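Carboxylic ester hydrolase (Aspergillus niger, PDB 7K4O) hydrolyses ester bonds of tannins, probably as a serine esterase of the alpha/beta-hydrolase clan, and holds gallic acid (3,4,5-trihydroxybenzoic acid) in its pocket. Local coordinates at residues N88-T93 against R156-I161; M149-A154 against S392-T397; L178-Q183 against E202-I207. All blocks are in the same frame, centred on the assembly; numbering follows the deposited sequence.

Interaction 1 (N88-T93 against R156-I161)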
loop_
_atom_site.group_PDB
_atom_site.type_symbol
_atom_site.label_atom_id
_atom_site.label_comp_id
_atom_site.label_asym_id
_atom_site.label_seq_id
_atom_site.Cartn_x
_atom_site.Cartn_y
_atom_site.Cartn_z
ATOM N N ASN A 88 -1.023 -9.871 24.926
ATOM C CA ASN A 88 -1.799 -8.636 25.146
ATOM C C ASN A 88 -1.663 -7.763 23.882
ATOM O O ASN A 88 -1.516 -6.529 23.990
ATOM C CB ASN A 88 -1.407 -7.856 26.419
ATOM C CG ASN A 88 -1.810 -8.574 27.687
ATOM O OD1 ASN A 88 -2.288 -9.711 27.634
ATOM N ND2 ASN A 88 -1.791 -7.847 28.799
ATOM N N ARG A 89 -1.842 -8.388 22.708
ATOM C CA ARG A 89 -1.758 -7.676 21.429
ATOM C C ARG A 89 -2.960 -8.048 20.571
ATOM O O ARG A 89 -3.404 -9.202 20.581
ATOM C CB ARG A 89 -0.437 -7.968 20.715
ATOM C CG ARG A 89 0.786 -7.476 21.491
ATOM C CD ARG A 89 2.112 -7.884 20.814
ATOM N NE ARG A 89 3.225 -7.452 21.658
ATOM C CZ ARG A 89 4.240 -8.211 22.039
ATOM N NH1 ARG A 89 4.360 -9.444 21.585
ATOM N NH2 ARG A 89 5.113 -7.725 22.927
ATOM N N TRP A 90 -3.357 -7.070 19.759
ATOM C CA TRP A 90 -4.355 -7.221 18.676
ATOM C C TRP A 90 -3.663 -6.770 17.382
ATOM O O TRP A 90 -3.018 -5.711 17.402
ATOM C CB TRP A 90 -5.608 -6.374 18.969
ATOM C CG TRP A 90 -6.487 -6.239 17.766
ATOM C CD1 TRP A 90 -6.506 -5.202 16.878
ATOM C CD2 TRP A 90 -7.417 -7.210 17.256
ATOM N NE1 TRP A 90 -7.420 -5.456 15.858
ATOM C CE2 TRP A 90 -7.961 -6.691 16.054
ATOM C CE3 TRP A 90 -7.827 -8.478 17.671
ATOM C CZ2 TRP A 90 -8.904 -7.374 15.296
ATOM C CZ3 TRP A 90 -8.735 -9.186 16.901
ATOM C CH2 TRP A 90 -9.255 -8.653 15.708
ATOM N N LEU A 91 -3.867 -7.483 16.296
ATOM C CA LEU A 91 -3.435 -7.042 14.968
ATOM C C LEU A 91 -4.636 -7.076 14.005
ATOM O O LEU A 91 -5.159 -8.181 13.704
ATOM C CB LEU A 91 -2.321 -7.929 14.413
ATOM C CG LEU A 91 -1.842 -7.489 13.038
ATOM C CD1 LEU A 91 -1.159 -6.166 13.107
ATOM C CD2 LEU A 91 -0.911 -8.539 12.390
ATOM N N SER A 92 -4.994 -5.903 13.496
ATOM C CA SER A 92 -5.878 -5.794 12.309
ATOM C C SER A 92 -5.031 -5.985 11.048
ATOM O O SER A 92 -3.950 -5.470 10.961
ATOM C CB SER A 92 -6.593 -4.425 12.280
ATOM O OG SER A 92 -7.640 -4.354 13.218
ATOM N N THR A 93 -5.600 -6.633 10.028
ATOM C CA THR A 93 -4.979 -6.870 8.720
ATOM C C THR A 93 -6.012 -6.501 7.655
ATOM O O THR A 93 -7.211 -6.477 7.949
ATOM C CB THR A 93 -4.510 -8.321 8.531
ATOM O OG1 THR A 93 -5.669 -9.156 8.448
ATOM C CG2 THR A 93 -3.612 -8.770 9.672
ATOM N N ARG A 156 -13.254 -0.281 11.121
ATOM C CA ARG A 156 -13.692 0.237 12.436
ATOM C C ARG A 156 -14.415 -0.869 13.211
ATOM O O ARG A 156 -14.125 -1.078 14.419
ATOM C CB ARG A 156 -14.562 1.467 12.207
ATOM C CG ARG A 156 -15.134 2.076 13.462
ATOM C CD ARG A 156 -14.078 2.381 14.442
ATOM N NE ARG A 156 -14.665 3.218 15.506
ATOM C CZ ARG A 156 -13.997 3.539 16.618
ATOM N NH1 ARG A 156 -12.733 3.188 16.786
ATOM N NH2 ARG A 156 -14.584 4.281 17.528
ATOM N N GLU A 157 -15.371 -1.548 12.551
ATOM C CA GLU A 157 -16.173 -2.615 13.182
ATOM C C GLU A 157 -15.264 -3.789 13.586
ATOM O O GLU A 157 -15.440 -4.329 14.694
ATOM C CB GLU A 157 -17.282 -3.024 12.233
ATOM C CG GLU A 157 -18.362 -1.961 12.075
ATOM C CD GLU A 157 -19.345 -2.132 10.918
ATOM O OE1 GLU A 157 -19.262 -3.158 10.191
ATOM O OE2 GLU A 157 -20.211 -1.228 10.773
ATOM N N LEU A 158 -14.374 -4.195 12.688
ATOM C CA LEU A 158 -13.427 -5.297 12.966
ATOM C C LEU A 158 -12.630 -4.969 14.235
ATOM O O LEU A 158 -12.488 -5.849 15.106
ATOM C CB LEU A 158 -12.521 -5.563 11.769
ATOM C CG LEU A 158 -11.291 -6.473 12.007
ATOM C CD1 LEU A 158 -11.668 -7.838 12.546
ATOM C CD2 LEU A 158 -10.448 -6.542 10.757
ATOM N N SER A 159 -12.062 -3.780 14.321
ATOM C CA SER A 159 -11.252 -3.448 15.518
ATOM C C SER A 159 -12.134 -3.452 16.754
ATOM O O SER A 159 -11.712 -4.026 17.810
ATOM C CB SER A 159 -10.543 -2.145 15.349
ATOM O OG SER A 159 -9.560 -2.253 14.345
ATOM N N LEU A 160 -13.306 -2.817 16.720
ATOM C CA LEU A 160 -14.145 -2.742 17.942
ATOM C C LEU A 160 -14.521 -4.151 18.382
ATOM O O LEU A 160 -14.406 -4.467 19.569
ATOM C CB LEU A 160 -15.378 -1.904 17.671
ATOM C CG LEU A 160 -15.115 -0.412 17.557
ATOM C CD1 LEU A 160 -16.333 0.318 16.989
ATOM C CD2 LEU A 160 -14.776 0.155 18.921
ATOM N N ILE A 161 -15.001 -4.982 17.462
ATOM C CA ILE A 161 -15.471 -6.351 17.816
ATOM C C ILE A 161 -14.282 -7.236 18.228
ATOM O O ILE A 161 -14.381 -7.944 19.271
ATOM C CB ILE A 161 -16.261 -6.977 16.668
ATOM C CG1 ILE A 161 -17.539 -6.210 16.441
ATOM C CG2 ILE A 161 -16.495 -8.444 16.945
ATOM C CD1 ILE A 161 -18.195 -6.535 15.102
HETATM O O HOH W 1 -9.388 -3.163 11.531
#
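Trp90 and Leu158 meet with their side chains slanted across each other. The methyl CD1 of Leu158 arrives at the rim of the indole, in its plane, 3.9 Å from Trp90 CZ2. The helix backbone comes close to the same ring carbon, Leu158 O standing 3.9 Å from Trp90 CZ2 on an oblique line. The indole reaches this position because its CG lies anti to the backbone N (chi1 166°), with CB already directed at the helix. Beneath it, strand 89-93 runs nearly antiparallel to the helical segment 156-161 (161°), the two axes 9.3 Å apart, as where a helix lies over the central sheet of an alpha/beta-hydrolase fold. Further along the helix, Lys163 and Thr166 also touch the indole.

The pyrrole side of the ring is turned to its own strand. Trp90 NE1 donates to Ser92 OG at 2.9 Å with an N-H...O angle of 152°, the oxygen tilted slightly out of the ring plane. Ser92 OG in turn faces Ser159 OG across the contact at 3.1 Å, each hydroxyl lying beside the backbone N of its own residue. A water sits against both: it is 2.7 Å from Ser92 OG and donates to Ser159 OG at 3.0 Å. The strongest partner of Ser159 lies outside the pair, the carboxylate oxygen OE2 of Glu202, and Trp203 NE1 adds weak bonds to both serines.

The chemistry is thus mostly apolar at the six-membered ring, though a backbone carbonyl also approaches it, and polar at the indole nitrogen. The NE1 bond helps fix the rotation of the indole, the buried hydroxyls find partners in the water and neighbouring side chains, and the nearby carboxylate would be expected to polarise Ser159.

Interaction 2 (M149-A154 against S392-T397)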
loop_
_atom_site.group_PDB
_atom_site.type_symbol
_atom_site.label_atom_id
_atom_site.label_comp_id
_atom_site.label_asym_id
_atom_site.label_seq_id
_atom_site.Cartn_x
_atom_site.Cartn_y
_atom_site.Cartn_z
ATOM N N MET A 149 -18.387 0.632 3.751
ATOM C CA MET A 149 -17.693 -0.501 4.398
ATOM C C MET A 149 -16.253 -0.642 3.841
ATOM O O MET A 149 -15.303 -0.750 4.635
ATOM C CB MET A 149 -18.485 -1.771 4.150
ATOM C CG MET A 149 -19.709 -1.889 5.038
ATOM S SD MET A 149 -19.274 -2.094 6.811
ATOM C CE MET A 149 -18.979 -3.864 6.805
ATOM N N PHE A 150 -16.054 -0.571 2.531
ATOM C CA PHE A 150 -14.708 -0.643 1.934
ATOM C C PHE A 150 -13.873 0.557 2.355
ATOM O O PHE A 150 -12.685 0.417 2.703
ATOM C CB PHE A 150 -14.826 -0.722 0.411
ATOM C CG PHE A 150 -13.550 -0.945 -0.358
ATOM C CD1 PHE A 150 -12.714 -2.016 -0.082
ATOM C CD2 PHE A 150 -13.197 -0.106 -1.393
ATOM C CE1 PHE A 150 -11.571 -2.238 -0.830
ATOM C CE2 PHE A 150 -12.021 -0.299 -2.118
ATOM C CZ PHE A 150 -11.249 -1.389 -1.872
ATOM N N ALA A 151 -14.456 1.760 2.322
ATOM C CA ALA A 151 -13.758 3.021 2.612
ATOM C C ALA A 151 -13.152 2.979 4.014
ATOM O O ALA A 151 -11.973 3.323 4.112
ATOM C CB ALA A 151 -14.665 4.215 2.453
ATOM N N TYR A 152 -13.973 2.717 5.025
ATOM C CA TYR A 152 -13.488 2.814 6.422
ATOM C C TYR A 152 -14.366 2.089 7.424
ATOM O O TYR A 152 -13.881 1.853 8.547
ATOM C CB TYR A 152 -13.331 4.283 6.836
ATOM C CG TYR A 152 -14.609 5.066 6.987
ATOM C CD1 TYR A 152 -15.335 5.034 8.162
ATOM C CD2 TYR A 152 -15.103 5.863 5.936
ATOM C CE1 TYR A 152 -16.503 5.781 8.307
ATOM C CE2 TYR A 152 -16.251 6.625 6.077
ATOM C CZ TYR A 152 -16.950 6.584 7.261
ATOM O OH TYR A 152 -18.110 7.322 7.409
ATOM N N LYS A 153 -15.600 1.756 7.121
ATOM C CA LYS A 153 -16.490 1.322 8.216
ATOM C C LYS A 153 -16.157 -0.114 8.615
ATOM O O LYS A 153 -16.292 -0.465 9.828
ATOM C CB LYS A 153 -17.965 1.480 7.819
ATOM C CG LYS A 153 -18.945 1.240 8.937
ATOM C CD LYS A 153 -20.361 1.820 8.633
ATOM C CE LYS A 153 -21.037 1.112 7.471
ATOM N NZ LYS A 153 -22.459 1.515 7.352
ATOM N N ALA A 154 -15.844 -0.994 7.684
ATOM C CA ALA A 154 -15.581 -2.421 7.988
ATOM C C ALA A 154 -14.376 -2.552 8.946
ATOM O O ALA A 154 -14.425 -3.372 9.902
ATOM C CB ALA A 154 -15.300 -3.210 6.715
ATOM N N SER A 392 -14.659 12.103 1.342
ATOM C CA SER A 392 -15.157 11.601 2.650
ATOM C C SER A 392 -15.081 10.075 2.772
ATOM O O SER A 392 -15.380 9.557 3.880
ATOM C CB SER A 392 -16.564 12.069 2.916
ATOM O OG SER A 392 -16.619 13.465 3.082
ATOM N N THR A 393 -14.774 9.334 1.710
ATOM C CA THR A 393 -14.857 7.849 1.719
ATOM C C THR A 393 -13.511 7.285 1.265
ATOM O O THR A 393 -12.716 6.841 2.093
ATOM C CB THR A 393 -16.053 7.304 0.892
ATOM O OG1 THR A 393 -15.983 7.909 -0.413
ATOM C CG2 THR A 393 -17.389 7.617 1.529
ATOM N N LEU A 394 -13.203 7.296 -0.033
ATOM C CA LEU A 394 -12.033 6.551 -0.557
ATOM C C LEU A 394 -10.776 7.421 -0.608
ATOM O O LEU A 394 -9.699 6.825 -0.664
ATOM C CB LEU A 394 -12.385 6.030 -1.953
ATOM C CG LEU A 394 -13.480 4.973 -1.983
ATOM C CD1 LEU A 394 -13.777 4.614 -3.424
ATOM C CD2 LEU A 394 -13.044 3.763 -1.233
ATOM N N GLN A 395 -10.872 8.757 -0.666
ATOM C CA GLN A 395 -9.712 9.609 -0.950
ATOM C C GLN A 395 -8.583 9.307 0.038
ATOM O O GLN A 395 -7.439 9.192 -0.384
ATOM C CB GLN A 395 -10.055 11.101 -0.987
ATOM C CG GLN A 395 -8.931 11.926 -1.615
ATOM C CD GLN A 395 -8.763 11.741 -3.096
ATOM O OE1 GLN A 395 -9.523 11.021 -3.746
ATOM N NE2 GLN A 395 -7.734 12.394 -3.645
ATOM N N THR A 396 -8.909 9.240 1.322
ATOM C CA THR A 396 -7.972 8.818 2.393
ATOM C C THR A 396 -6.733 9.717 2.445
ATOM O O THR A 396 -5.629 9.174 2.622
ATOM C CB THR A 396 -7.626 7.330 2.265
ATOM O OG1 THR A 396 -8.777 6.587 1.897
ATOM C CG2 THR A 396 -7.076 6.800 3.570
ATOM N N THR A 397 -6.902 11.041 2.338
ATOM C CA THR A 397 -5.769 11.948 2.475
ATOM C C THR A 397 -6.036 13.029 3.493
ATOM O O THR A 397 -5.358 14.046 3.439
ATOM C CB THR A 397 -5.338 12.583 1.155
ATOM O OG1 THR A 397 -6.533 13.140 0.560
ATOM C CG2 THR A 397 -4.665 11.527 0.327
HETATM O O HOH W 2 -10.696 6.501 3.908
#
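CG anti to the backbone N in Phe150 (chi1 -174°), and CG beside the backbone N in Leu394 (chi1 -67°), bring the ring of one and a methyl of the other together. Phe150 CD2 lies 3.9 Å from Leu394 CD2, the side chains crossing at about a right angle and the methyl approaching the ring obliquely. The same methyl reaches the helix backbone, Leu394 CD2 being 4.0 Å from Ala151 CA. Ala151 points its CB toward the loop, where the fit is close: CB is 3.3 Å from Thr393 O and 3.7 Å from Thr393 CB. Tyr152 turns its ring to the other end of the loop, with CE2 3.8 Å from Ser392 O.

The helical segment belongs to helix 144-169, one of the helices packed around the sheet of the alpha/beta-hydrolase fold, and here it widens into a pi-type turn in which Ala154 N bonds to Met149 O at 3.1 Å. The loop 392-397 follows helix 376-390, and its Thr396 OG1 donates back to Leu394 O from above the carbonyl plane.

No direct hydrogen bond joins the segments. A water lies 2.7 Å from Thr393 O and donates to Thr396 OG1 at 2.8 Å, with Ala151 O a weak third partner. Arg190 of helix 187-196 ties both sides together, bonding to the carbonyl oxygens of Phe150 and Ala151 and to Thr396 OG1, while its guanidinium makes a cation-pi contact with Phe150.

Interaction 3 (L178-Q183 against E202-I207)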
loop_
_atom_site.group_PDB
_atom_site.type_symbol
_atom_site.label_atom_id
_atom_site.label_comp_id
_atom_site.label_asym_id
_atom_site.label_seq_id
_atom_site.Cartn_x
_atom_site.Cartn_y
_atom_site.Cartn_z
ATOM N N LEU A 178 -4.290 -3.436 26.284
ATOM C CA LEU A 178 -4.252 -4.238 25.025
ATOM C C LEU A 178 -3.551 -3.372 23.980
ATOM O O LEU A 178 -4.086 -2.322 23.584
ATOM C CB LEU A 178 -5.669 -4.600 24.590
ATOM C CG LEU A 178 -5.733 -5.359 23.255
ATOM C CD1 LEU A 178 -5.050 -6.726 23.333
ATOM C CD2 LEU A 178 -7.178 -5.497 22.860
ATOM N N TYR A 179 -2.373 -3.752 23.568
ATOM C CA TYR A 179 -1.651 -3.031 22.500
ATOM C C TYR A 179 -2.236 -3.448 21.156
ATOM O O TYR A 179 -2.248 -4.643 20.810
ATOM C CB TYR A 179 -0.158 -3.304 22.552
ATOM C CG TYR A 179 0.535 -2.692 23.754
ATOM C CD1 TYR A 179 0.791 -1.336 23.766
ATOM C CD2 TYR A 179 0.840 -3.437 24.869
ATOM C CE1 TYR A 179 1.456 -0.744 24.828
ATOM C CE2 TYR A 179 1.516 -2.845 25.950
ATOM C CZ TYR A 179 1.785 -1.500 25.926
ATOM O OH TYR A 179 2.455 -0.817 26.926
ATOM N N ALA A 180 -2.720 -2.483 20.392
ATOM C CA ALA A 180 -3.459 -2.767 19.147
ATOM C C ALA A 180 -2.682 -2.175 17.976
ATOM O O ALA A 180 -2.232 -1.004 18.033
ATOM C CB ALA A 180 -4.867 -2.196 19.251
ATOM N N TYR A 181 -2.573 -2.975 16.922
ATOM C CA TYR A 181 -1.739 -2.665 15.747
ATOM C C TYR A 181 -2.528 -2.925 14.468
ATOM O O TYR A 181 -3.513 -3.656 14.466
ATOM C CB TYR A 181 -0.488 -3.534 15.784
ATOM C CG TYR A 181 0.357 -3.368 17.026
ATOM C CD1 TYR A 181 1.196 -2.288 17.133
ATOM C CD2 TYR A 181 0.295 -4.259 18.090
ATOM C CE1 TYR A 181 1.984 -2.085 18.254
ATOM C CE2 TYR A 181 1.081 -4.066 19.214
ATOM C CZ TYR A 181 1.955 -3.009 19.273
ATOM O OH TYR A 181 2.754 -2.843 20.369
ATOM N N TYR A 182 -2.029 -2.343 13.394
ATOM C CA TYR A 182 -2.453 -2.622 12.015
ATOM C C TYR A 182 -1.204 -2.920 11.192
ATOM O O TYR A 182 -0.160 -2.297 11.376
ATOM C CB TYR A 182 -3.193 -1.437 11.373
ATOM C CG TYR A 182 -3.606 -1.737 9.954
ATOM C CD1 TYR A 182 -4.707 -2.529 9.737
ATOM C CD2 TYR A 182 -2.859 -1.329 8.857
ATOM C CE1 TYR A 182 -5.104 -2.880 8.455
ATOM C CE2 TYR A 182 -3.256 -1.654 7.569
ATOM C CZ TYR A 182 -4.377 -2.428 7.373
ATOM O OH TYR A 182 -4.783 -2.827 6.112
ATOM N N GLN A 183 -1.358 -3.822 10.239
ATOM C CA GLN A 183 -0.276 -4.105 9.248
ATOM C C GLN A 183 -0.896 -4.379 7.874
ATOM O O GLN A 183 -1.678 -5.327 7.737
ATOM C CB GLN A 183 0.652 -5.235 9.706
ATOM C CG GLN A 183 1.822 -5.482 8.755
ATOM C CD GLN A 183 2.769 -6.551 9.278
ATOM O OE1 GLN A 183 2.333 -7.474 9.959
ATOM N NE2 GLN A 183 4.071 -6.370 8.989
ATOM N N GLU A 202 -8.107 3.714 18.037
ATOM C CA GLU A 202 -8.371 2.356 17.540
ATOM C C GLU A 202 -7.077 1.523 17.634
ATOM O O GLU A 202 -7.136 0.365 18.075
ATOM C CB GLU A 202 -8.884 2.465 16.108
ATOM C CG GLU A 202 -9.124 1.136 15.439
ATOM C CD GLU A 202 -9.822 1.237 14.079
ATOM O OE1 GLU A 202 -10.522 2.213 13.901
ATOM O OE2 GLU A 202 -9.728 0.297 13.311
ATOM N N TRP A 203 -5.954 2.083 17.211
ATOM C CA TRP A 203 -4.651 1.397 17.224
ATOM C C TRP A 203 -3.603 2.246 17.919
ATOM O O TRP A 203 -3.552 3.486 17.719
ATOM C CB TRP A 203 -4.169 1.045 15.826
ATOM C CG TRP A 203 -5.111 0.209 15.021
ATOM C CD1 TRP A 203 -5.876 -0.850 15.413
ATOM C CD2 TRP A 203 -5.402 0.416 13.633
ATOM N NE1 TRP A 203 -6.583 -1.353 14.333
ATOM C CE2 TRP A 203 -6.329 -0.572 13.253
ATOM C CE3 TRP A 203 -4.949 1.321 12.664
ATOM C CZ2 TRP A 203 -6.792 -0.709 11.942
ATOM C CZ3 TRP A 203 -5.408 1.189 11.374
ATOM C CH2 TRP A 203 -6.303 0.188 11.012
ATOM N N ASP A 204 -2.684 1.579 18.595
ATOM C CA ASP A 204 -1.462 2.180 19.157
ATOM C C ASP A 204 -0.402 2.358 18.088
ATOM O O ASP A 204 0.446 3.280 18.223
ATOM C CB ASP A 204 -0.927 1.317 20.308
ATOM C CG ASP A 204 -1.966 1.222 21.428
ATOM O OD1 ASP A 204 -2.307 2.289 22.022
ATOM O OD2 ASP A 204 -2.579 0.137 21.635
ATOM N N GLY A 205 -0.370 1.490 17.074
ATOM C CA GLY A 205 0.664 1.579 16.034
ATOM C C GLY A 205 0.110 1.078 14.723
ATOM O O GLY A 205 -0.585 0.058 14.704
ATOM N N ALA A 206 0.388 1.781 13.626
ATOM C CA ALA A 206 -0.034 1.333 12.284
ATOM C C ALA A 206 1.211 1.175 11.406
ATOM O O ALA A 206 2.055 2.078 11.377
ATOM C CB ALA A 206 -0.981 2.336 11.668
ATOM N N ILE A 207 1.322 0.051 10.748
ATOM C CA ILE A 207 2.380 -0.320 9.779
ATOM C C ILE A 207 1.770 -0.312 8.382
ATOM O O ILE A 207 0.864 -1.096 8.091
ATOM C CB ILE A 207 2.992 -1.693 10.094
ATOM C CG1 ILE A 207 3.585 -1.753 11.497
ATOM C CG2 ILE A 207 3.989 -2.080 9.040
ATOM C CD1 ILE A 207 3.683 -3.172 11.997
#
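Tyr182 CB sits over one face of the Trp203 six-membered ring, 3.3 Å from its centroid and almost on the ring normal, a CH-pi contact. The two side chains lie side by side and point the same way; their rings are near parallel (22°) but slid apart, centroids of the Tyr182 ring and the Trp203 six-membered ring 4.8 Å apart, with little overlap. Ala180 CB comes to the edge of the indole.

Next to the rings, backbone bonds set the register. Ala180 O accepts two N-H groups, Asp204 N at 2.7 Å and Gly205 N at 3.3 Å. Asp204 also reaches back with its carboxylate, whose OD2 uses its anti lone pair to take Ala180 N at 2.9 Å, nearly straight (164°). Further on, Tyr182 N bonds to Gly205 O at 3.1 Å and Ile207 N to Tyr182 O at 2.8 Å, a regular parallel pairing. These are neighbouring strands of a beta-alpha-beta crossover through helix 187-196; the turn between strand 179-185 and that helix fits the nucleophile elbow of this clan, with Ser186 as the probable nucleophile.

In the outer shell, Glu202 OE2 lies 3.2 Å above the plane of the Trp203 ring on the face opposite Tyr182, and is itself held by Ser159. Lys177 makes a salt bridge to Asp204 OD1. Tyr182 OH bonds to Gly188 O in the elbow region, and Tyr181 OH to Glu490.

How the interactions relate
Interactions 1 and 3 share the central sheet: strands 89-93 and 179-185 are neighbours in it, paired through Trp90 O and Tyr181 N, and the contact centres are about 8 Å apart. Interaction 2 shares helix 144-169 with interaction 1 but faces a loop, and Met149 CE packs on Glu157 OE1 where the two meet. All three are largely buried; only interaction 2 has an exposed residue, Ser392. Their chemistry follows their place. Strand against strand is carried by direct backbone bonds, a carboxylate and an aromatic contact, strand against helix by an indole rim and water-linked hydroxyls, helix against loop by small apolar contacts and a shared water.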